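Local coordinates for penicillin binding protein 2X (Streptococcus thermophilus, PDB 5U47), which probably acts as a transpeptidase that cross-links glycan strands of septal peptidoglycan during cell division and is a target of beta-lactam antibiotics, at residues Gly522-Leu527 with Lys551-Asn556; Pro265-Asn268 with Gly274-Lys277; Met238-Gly243 with Phe558-Asn563. The protein carries 1 engineered substitution. All blocks are in the same frame, centred on the assembly; numbering follows the deposited sequence.

Contact 1 of 3, residues Gly522-Leu527 with Lys551-Asn556; sequences GTNETL and KTWNNN
N524 lays its side-chain amide against the beta carbon of W553, and van der Waals contact carries most of this small surface meeting. The amide oxygen does the touching: OD1 of N524 sits 3.5 Å from CB of W553. OD1 meets CB and not the ring, and the amide and indole planes are 72° apart. With its CG anti to the backbone N (chi1 -177°), W553 offers N524 the root of the side chain while the indole runs off the other way.

No hydrogen bond crosses the gap: ND2 of N524 stays 3.9 Å from the carbonyl O of K551.

The hydrogen bonds instead shape each segment from within. G522-E525 is a type II turn closed by E525 N to G522 O at 3.2 Å, with N524 in the third position at positive phi; an inverse gamma turn centred on E525 follows. On the other side, NE1 of W553 donates to OD1 of N555 at 3.2 Å, coming from 50° above the carbonyl plane of N555, while the backbone N of N555 lies above one indole face, toward its rim. N554 then makes an Asx turn, its OD1 taking a nearly straight bond from N556 N at 2.9 Å, just ahead of helix 558-572.

The two segments flank the open end of the hairpin formed by strands 526-534 and 541-548 in the transpeptidase sheet, where T526 still pairs with E549 by backbone bonding. W553 packs beside V547 of strand 541-548 and onto F237 and T241 of helix 224-241, and meets F558 of helix 558-572 edge-to-face. A backbone bond between T552 and T241 ties the same loop to the end of helix 224-241.

Contact 2 of 3, residues Pro265-Asn268 with Gly274-Lys277; sequences PTYN and GQAK
Q275 stretches out over one face of the Y267 ring, both side chains heading in the same direction, one above the other. Its CG sits above the root of the ring, 3.6 Å from Y267 CG, in a CH-pi contact whose line to the centroid leans 26° from the ring normal. Further out, the amide nitrogen takes over: NE2 of Q275 hovers above the middle of the ring, 3.6 Å from CZ of Y267. The amide is turned 50° against the ring plane, so it tips a nitrogen toward the aromatic face and does not lie flat on it. Beyond CG the glutamine chain is extended, which is what lets one side chain span the ring from CG to centre. Y267 has its CG between the backbone N and the carbonyl carbon (chi1 65°), which places the ring under that chain.

This pair pinches off the first part of the long connection from strand 258-264, an edge strand of the transpeptidase sheet, to helix 297-308. G274-K277 is a type I turn, bonded from K277 N to G274 O at 3.2 Å. It presses G274 against the other segment, with G274 CA only 4.4 Å from Y267 CA; at its backbone angles a beta carbon would run into the preceding carbonyl O and into T266 O. No direct hydrogen bond links the segments, but a water does, donating to T266 O at 2.8 Å and to G274 O at 2.7 Å.

The loop also meets helix 151-154, in the part of the chain belonging to the dimerisation family: OG1 of T266 bonds to OE1 of E152, and the carbonyl O of Y267 to OG of S151. Y267 packs on Y280 as well, and Q275 on W282.

Contact 3 of 3, residues Met238-Gly243 with Phe558-Asn563; sequences MEQTKG and FATVVN
Two helices that lie together on one face of the transpeptidase sheet, one leading into its first strand and the other following its last, meet here through Q240 and T560. As in the penicillin-binding and serine beta-lactamase fold generally, the first and last helices pack together against the same face of the sheet. The backbones stay well apart, Q240 CA being 8.9 Å from T560 CA, and an extended glutamine bridges the gap. OG1 of T560 donates to OE1 of Q240 at 2.5 Å, a very short distance whose exact value is doubtful. The side chains come from opposing helices and overlap at their ends, and the methyl CG2 of T560 also borders the amide oxygen, 3.3 Å from OE1 of Q240. T560 brings its hydroxyl to the glutamine by holding OG1 beside its own backbone N (chi1 -58°).

Q240 sits in the last turn of helix 224-241, which ends as K242 takes positive phi while K242 N still bonds to M238 O at 2.8 Å. In the facing helix, F558 O accepts from both V561 N and V562 N.

Around this pair the helices share more ground: Q233 NE2 bonds to the carbonyl O of T560, and V561 packs on M234 and F237. On its sheet side V561 also touches M543 and V545 of strand 541-548, and V562 reaches V530 and A532 of strand 526-534.

Overall arrangement
None of the three contacts is truly core: contacts 1 and 3 lie at the surface, and contact 2 is partly buried. Contacts 1 and 3 are neighbours, their centres about 11 Å apart: contact 3 holds the end of helix 224-241, which contact 1 borders through T552 and W553. Contact 2 stands apart without touching either, beyond the sheet's edge strand 258-264 and facing the N-terminal part of the chain. The chemistry differs accordingly. Contact 1 relies on packing of a turn against a loop, contact 2 combines an aromatic face with a water bridge, and contact 3 joins helices by one side-chain hydrogen bond.

Contact 1 of 3, residues Gly522-Leu527 with Lys551-Asn556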
loop_
_atom_site.group_PDB
_atom_site.type_symbol
_atom_site.label_atom_id
_atom_site.label_comp_id
_atom_site.label_asym_id
_atom_site.label_seq_id
_atom_site.Cartn_x
_atom_site.Cartn_y
_atom_site.Cartn_z
ATOM N N GLY A 522 6.991 27.497 -14.941
ATOM C CA GLY A 522 8.167 26.986 -15.653
ATOM C C GLY A 522 7.881 25.876 -16.653
ATOM O O GLY A 522 6.865 25.180 -16.555
ATOM N N THR A 523 8.786 25.719 -17.619
ATOM C CA THR A 523 8.665 24.689 -18.655
ATOM C C THR A 523 8.812 23.312 -18.008
ATOM O O THR A 523 9.748 23.084 -17.239
ATOM C CB THR A 523 9.745 24.857 -19.744
ATOM O OG1 THR A 523 9.750 26.215 -20.211
ATOM C CG2 THR A 523 9.493 23.895 -20.917
ATOM N N ASN A 524 7.878 22.412 -18.325
ATOM C CA ASN A 524 7.828 21.058 -17.746
ATOM C C ASN A 524 7.661 21.059 -16.213
ATOM O O ASN A 524 7.920 20.046 -15.557
ATOM C CB ASN A 524 9.051 20.215 -18.161
ATOM C CG ASN A 524 9.076 19.905 -19.649
ATOM O OD1 ASN A 524 8.056 19.524 -20.239
ATOM N ND2 ASN A 524 10.250 20.041 -20.257
ATOM N N GLU A 525 7.199 22.173 -15.642
ATOM C CA GLU A 525 6.994 22.243 -14.199
ATOM C C GLU A 525 5.540 21.773 -13.981
ATOM O O GLU A 525 4.636 22.517 -13.584
ATOM C CB GLU A 525 7.303 23.655 -13.695
ATOM C CG GLU A 525 8.040 23.679 -12.358
ATOM C CD GLU A 525 8.776 24.987 -12.125
ATOM O OE1 GLU A 525 9.892 24.943 -11.559
ATOM O OE2 GLU A 525 8.255 26.056 -12.532
ATOM N N THR A 526 5.359 20.493 -14.271
ATOM C CA THR A 526 4.070 19.833 -14.254
ATOM C C THR A 526 4.172 18.435 -13.705
ATOM O O THR A 526 5.274 17.905 -13.522
ATOM C CB THR A 526 3.565 19.649 -15.710
ATOM O OG1 THR A 526 4.601 19.011 -16.491
ATOM C CG2 THR A 526 3.186 20.987 -16.343
ATOM N N LEU A 527 3.011 17.859 -13.431
ATOM C CA LEU A 527 2.902 16.490 -13.012
ATOM C C LEU A 527 2.432 15.775 -14.256
ATOM O O LEU A 527 1.360 16.097 -14.782
ATOM C CB LEU A 527 1.865 16.322 -11.910
ATOM C CG LEU A 527 1.652 14.856 -11.532
ATOM C CD1 LEU A 527 2.865 14.276 -10.814
ATOM C CD2 LEU A 527 0.430 14.716 -10.658
ATOM N N LYS A 551 12.886 17.401 -15.706
ATOM C CA LYS A 551 13.774 18.369 -16.369
ATOM C C LYS A 551 13.651 18.246 -17.878
ATOM O O LYS A 551 13.656 19.252 -18.581
ATOM C CB LYS A 551 15.253 18.153 -16.024
ATOM C CG LYS A 551 15.830 19.015 -14.915
ATOM C CD LYS A 551 15.291 18.672 -13.552
ATOM C CE LYS A 551 15.958 19.528 -12.486
ATOM N NZ LYS A 551 15.362 19.297 -11.140
ATOM N N THR A 552 13.583 17.000 -18.348
ATOM C CA THR A 552 13.473 16.665 -19.762
ATOM C C THR A 552 12.203 15.856 -19.913
ATOM O O THR A 552 11.988 14.904 -19.146
ATOM C CB THR A 552 14.676 15.802 -20.226
ATOM O OG1 THR A 552 15.902 16.412 -19.819
ATOM C CG2 THR A 552 14.688 15.633 -21.745
ATOM N N TRP A 553 11.343 16.224 -20.868
ATOM C CA TRP A 553 10.081 15.491 -21.049
ATOM C C TRP A 553 9.640 15.275 -22.491
ATOM O O TRP A 553 9.785 16.137 -23.337
ATOM C CB TRP A 553 8.918 16.166 -20.306
ATOM C CG TRP A 553 7.676 15.346 -20.471
ATOM C CD1 TRP A 553 6.570 15.643 -21.223
ATOM C CD2 TRP A 553 7.470 14.039 -19.955
ATOM N NE1 TRP A 553 5.670 14.604 -21.170
ATOM C CE2 TRP A 553 6.201 13.606 -20.397
ATOM C CE3 TRP A 553 8.228 13.192 -19.147
ATOM C CZ2 TRP A 553 5.685 12.376 -20.059
ATOM C CZ3 TRP A 553 7.714 11.962 -18.806
ATOM C CH2 TRP A 553 6.447 11.567 -19.252
ATOM N N ASN A 554 9.055 14.108 -22.716
ATOM C CA ASN A 554 8.483 13.720 -23.980
ATOM C C ASN A 554 7.556 12.557 -23.630
ATOM O O ASN A 554 7.947 11.679 -22.870
ATOM C CB ASN A 554 9.594 13.280 -24.937
ATOM C CG ASN A 554 9.083 12.936 -26.317
ATOM O OD1 ASN A 554 8.044 12.287 -26.477
ATOM N ND2 ASN A 554 9.836 13.338 -27.324
ATOM N N ASN A 555 6.342 12.541 -24.166
ATOM C CA ASN A 555 5.418 11.438 -23.869
ATOM C C ASN A 555 5.988 10.060 -24.193
ATOM O O ASN A 555 5.616 9.082 -23.563
ATOM C CB ASN A 555 4.052 11.648 -24.528
ATOM C CG ASN A 555 3.189 12.647 -23.773
ATOM O OD1 ASN A 555 3.364 12.857 -22.571
ATOM N ND2 ASN A 555 2.231 13.243 -24.465
ATOM N N ASN A 556 6.913 10.003 -25.148
ATOM C CA ASN A 556 7.578 8.763 -25.524
ATOM C C ASN A 556 8.298 8.109 -24.352
ATOM O O ASN A 556 8.546 6.896 -24.381
ATOM C CB ASN A 556 8.598 9.018 -26.646
ATOM C CG ASN A 556 7.945 9.481 -27.943
ATOM O OD1 ASN A 556 6.747 9.303 -28.140
ATOM N ND2 ASN A 556 8.736 10.087 -28.830
#

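Contact 2 of 3, residues Pro265-Asn268 with Gly274-Lys277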
loop_
_atom_site.group_PDB
_atom_site.type_symbol
_atom_site.label_atom_id
_atom_site.label_comp_id
_atom_site.label_asym_id
_atom_site.label_seq_id
_atom_site.Cartn_x
_atom_site.Cartn_y
_atom_site.Cartn_z
ATOM N N PRO A 265 12.394 9.449 -5.475
ATOM C CA PRO A 265 13.606 8.680 -5.166
ATOM C C PRO A 265 13.327 7.611 -4.126
ATOM O O PRO A 265 12.330 7.695 -3.412
ATOM C CB PRO A 265 14.563 9.748 -4.581
ATOM C CG PRO A 265 13.643 10.790 -4.049
ATOM C CD PRO A 265 12.524 10.851 -5.047
ATOM N N THR A 266 14.209 6.622 -4.039
ATOM C CA THR A 266 14.008 5.509 -3.123
ATOM C C THR A 266 15.269 5.243 -2.341
ATOM O O THR A 266 16.203 6.049 -2.377
ATOM C CB THR A 266 13.531 4.254 -3.898
ATOM O OG1 THR A 266 13.081 3.225 -2.988
ATOM C CG2 THR A 266 14.648 3.726 -4.805
ATOM N N TYR A 267 15.272 4.134 -1.601
ATOM C CA TYR A 267 16.437 3.708 -0.833
ATOM C C TYR A 267 16.543 2.181 -0.787
ATOM O O TYR A 267 15.572 1.455 -1.071
ATOM C CB TYR A 267 16.371 4.259 0.610
ATOM C CG TYR A 267 15.222 3.733 1.460
ATOM C CD1 TYR A 267 13.964 4.321 1.412
ATOM C CD2 TYR A 267 15.405 2.663 2.343
ATOM C CE1 TYR A 267 12.907 3.843 2.193
ATOM C CE2 TYR A 267 14.372 2.189 3.132
ATOM C CZ TYR A 267 13.116 2.792 3.056
ATOM O OH TYR A 267 12.076 2.328 3.836
ATOM N N ASN A 268 17.725 1.703 -0.425
ATOM C CA ASN A 268 17.946 0.263 -0.215
ATOM C C ASN A 268 17.388 -0.077 1.163
ATOM O O ASN A 268 17.868 0.451 2.177
ATOM C CB ASN A 268 19.426 -0.067 -0.303
ATOM C CG ASN A 268 19.703 -1.554 -0.172
ATOM O OD1 ASN A 268 19.206 -2.221 0.747
ATOM N ND2 ASN A 268 20.501 -2.082 -1.096
ATOM N N GLY A 274 20.535 5.870 0.424
ATOM C CA GLY A 274 19.638 6.684 -0.389
ATOM C C GLY A 274 18.757 7.606 0.454
ATOM O O GLY A 274 18.314 8.646 -0.031
ATOM N N GLN A 275 18.487 7.209 1.701
ATOM C CA GLN A 275 17.664 8.016 2.598
ATOM C C GLN A 275 18.295 9.349 2.959
ATOM O O GLN A 275 17.580 10.330 3.170
ATOM C CB GLN A 275 17.360 7.276 3.899
ATOM C CG GLN A 275 16.255 6.255 3.804
ATOM C CD GLN A 275 15.835 5.747 5.171
ATOM O OE1 GLN A 275 16.598 5.805 6.136
ATOM N NE2 GLN A 275 14.624 5.246 5.256
ATOM N N ALA A 276 19.624 9.370 3.028
ATOM C CA ALA A 276 20.384 10.576 3.353
ATOM C C ALA A 276 20.885 11.284 2.086
ATOM O O ALA A 276 21.808 12.079 2.149
ATOM C CB ALA A 276 21.562 10.222 4.259
ATOM N N LYS A 277 20.274 10.995 0.944
ATOM C CA LYS A 277 20.700 11.609 -0.314
ATOM C C LYS A 277 19.958 12.931 -0.446
ATOM O O LYS A 277 18.842 13.074 0.063
ATOM C CB LYS A 277 20.353 10.679 -1.482
ATOM C CG LYS A 277 21.078 10.951 -2.790
ATOM C CD LYS A 277 22.552 10.575 -2.704
ATOM C CE LYS A 277 23.273 10.821 -4.021
ATOM N NZ LYS A 277 24.739 10.568 -3.888
HETATM O O HOH W 1 17.350 8.597 -2.583
#

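Contact 3 of 3, residues Met238-Gly243 with Phe558-Asn563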
loop_
_atom_site.group_PDB
_atom_site.type_symbol
_atom_site.label_atom_id
_atom_site.label_comp_id
_atom_site.label_asym_id
_atom_site.label_seq_id
_atom_site.Cartn_x
_atom_site.Cartn_y
_atom_site.Cartn_z
ATOM N N MET A 238 13.693 7.441 -14.579
ATOM C CA MET A 238 14.216 8.590 -13.829
ATOM C C MET A 238 15.458 9.178 -14.489
ATOM O O MET A 238 15.650 10.385 -14.452
ATOM C CB MET A 238 14.555 8.213 -12.391
ATOM C CG MET A 238 13.368 7.783 -11.566
ATOM S SD MET A 238 11.957 8.890 -11.734
ATOM C CE MET A 238 12.676 10.394 -11.069
ATOM N N GLU A 239 16.309 8.327 -15.056
ATOM C CA GLU A 239 17.493 8.817 -15.767
ATOM C C GLU A 239 17.051 9.666 -16.958
ATOM O O GLU A 239 17.611 10.714 -17.211
ATOM C CB GLU A 239 18.370 7.668 -16.235
ATOM C CG GLU A 239 19.012 6.917 -15.086
ATOM C CD GLU A 239 19.690 5.619 -15.501
ATOM O OE1 GLU A 239 19.670 5.263 -16.714
ATOM O OE2 GLU A 239 20.237 4.954 -14.593
ATOM N N GLN A 240 16.019 9.222 -17.660
ATOM C CA GLN A 240 15.501 9.962 -18.822
ATOM C C GLN A 240 14.796 11.275 -18.488
ATOM O O GLN A 240 14.956 12.265 -19.196
ATOM C CB GLN A 240 14.481 9.120 -19.568
ATOM C CG GLN A 240 15.011 7.963 -20.385
ATOM C CD GLN A 240 13.865 7.299 -21.126
ATOM O OE1 GLN A 240 12.885 6.881 -20.513
ATOM N NE2 GLN A 240 13.967 7.223 -22.445
ATOM N N THR A 241 13.989 11.264 -17.428
ATOM C CA THR A 241 13.178 12.436 -17.053
ATOM C C THR A 241 13.856 13.414 -16.093
ATOM O O THR A 241 13.662 14.630 -16.206
ATOM C CB THR A 241 11.846 12.003 -16.394
ATOM O OG1 THR A 241 12.108 11.240 -15.209
ATOM C CG2 THR A 241 11.015 11.170 -17.334
ATOM N N LYS A 242 14.661 12.880 -15.173
ATOM C CA LYS A 242 15.274 13.662 -14.083
ATOM C C LYS A 242 14.197 14.447 -13.310
ATOM O O LYS A 242 14.360 15.641 -13.017
ATOM C CB LYS A 242 16.375 14.627 -14.550
ATOM C CG LYS A 242 17.577 14.016 -15.254
ATOM C CD LYS A 242 17.373 13.933 -16.759
ATOM C CE LYS A 242 18.694 13.629 -17.441
ATOM N NZ LYS A 242 18.504 13.435 -18.899
ATOM N N GLY A 243 13.084 13.776 -13.015
ATOM C CA GLY A 243 12.009 14.386 -12.250
ATOM C C GLY A 243 12.388 14.420 -10.781
ATOM O O GLY A 243 13.275 13.668 -10.340
ATOM N N PHE A 558 7.159 7.404 -21.524
ATOM C CA PHE A 558 6.307 6.427 -20.845
ATOM C C PHE A 558 6.535 5.007 -21.351
ATOM O O PHE A 558 6.307 4.046 -20.614
ATOM C CB PHE A 558 4.820 6.773 -20.953
ATOM C CG PHE A 558 4.383 7.914 -20.087
ATOM C CD1 PHE A 558 4.679 7.931 -18.732
ATOM C CD2 PHE A 558 3.600 8.932 -20.609
ATOM C CE1 PHE A 558 4.252 8.972 -17.920
ATOM C CE2 PHE A 558 3.147 9.972 -19.799
ATOM C CZ PHE A 558 3.475 9.995 -18.453
ATOM N N ALA A 559 6.992 4.877 -22.594
ATOM C CA ALA A 559 7.260 3.560 -23.172
ATOM C C ALA A 559 8.370 2.840 -22.414
ATOM O O ALA A 559 8.417 1.621 -22.401
ATOM C CB ALA A 559 7.623 3.676 -24.624
ATOM N N THR A 560 9.270 3.610 -21.810
ATOM C CA THR A 560 10.364 3.063 -21.035
ATOM C C THR A 560 9.880 2.235 -19.840
ATOM O O THR A 560 10.468 1.209 -19.504
ATOM C CB THR A 560 11.276 4.211 -20.521
ATOM O OG1 THR A 560 11.770 4.957 -21.641
ATOM C CG2 THR A 560 12.447 3.673 -19.712
ATOM N N VAL A 561 8.783 2.654 -19.233
ATOM C CA VAL A 561 8.298 2.000 -18.021
ATOM C C VAL A 561 7.014 1.182 -18.243
ATOM O O VAL A 561 6.938 0.053 -17.793
ATOM C CB VAL A 561 8.207 3.026 -16.851
ATOM C CG1 VAL A 561 7.221 4.131 -17.140
ATOM C CG2 VAL A 561 7.844 2.335 -15.552
ATOM N N VAL A 562 6.046 1.700 -18.990
ATOM C CA VAL A 562 4.797 0.981 -19.184
ATOM C C VAL A 562 4.933 -0.267 -20.075
ATOM O O VAL A 562 4.561 -1.359 -19.656
ATOM C CB VAL A 562 3.688 1.901 -19.741
ATOM C CG1 VAL A 562 2.374 1.141 -19.902
ATOM C CG2 VAL A 562 3.495 3.102 -18.832
ATOM N N ASN A 563 5.509 -0.115 -21.261
ATOM C CA ASN A 563 5.571 -1.229 -22.231
ATOM C C ASN A 563 6.216 -2.512 -21.706
ATOM O O ASN A 563 5.582 -3.563 -21.739
ATOM C CB ASN A 563 6.250 -0.805 -23.579
ATOM C CG ASN A 563 5.555 0.372 -24.255
ATOM O OD1 ASN A 563 4.866 1.144 -23.609
ATOM N ND2 ASN A 563 5.752 0.518 -25.563
#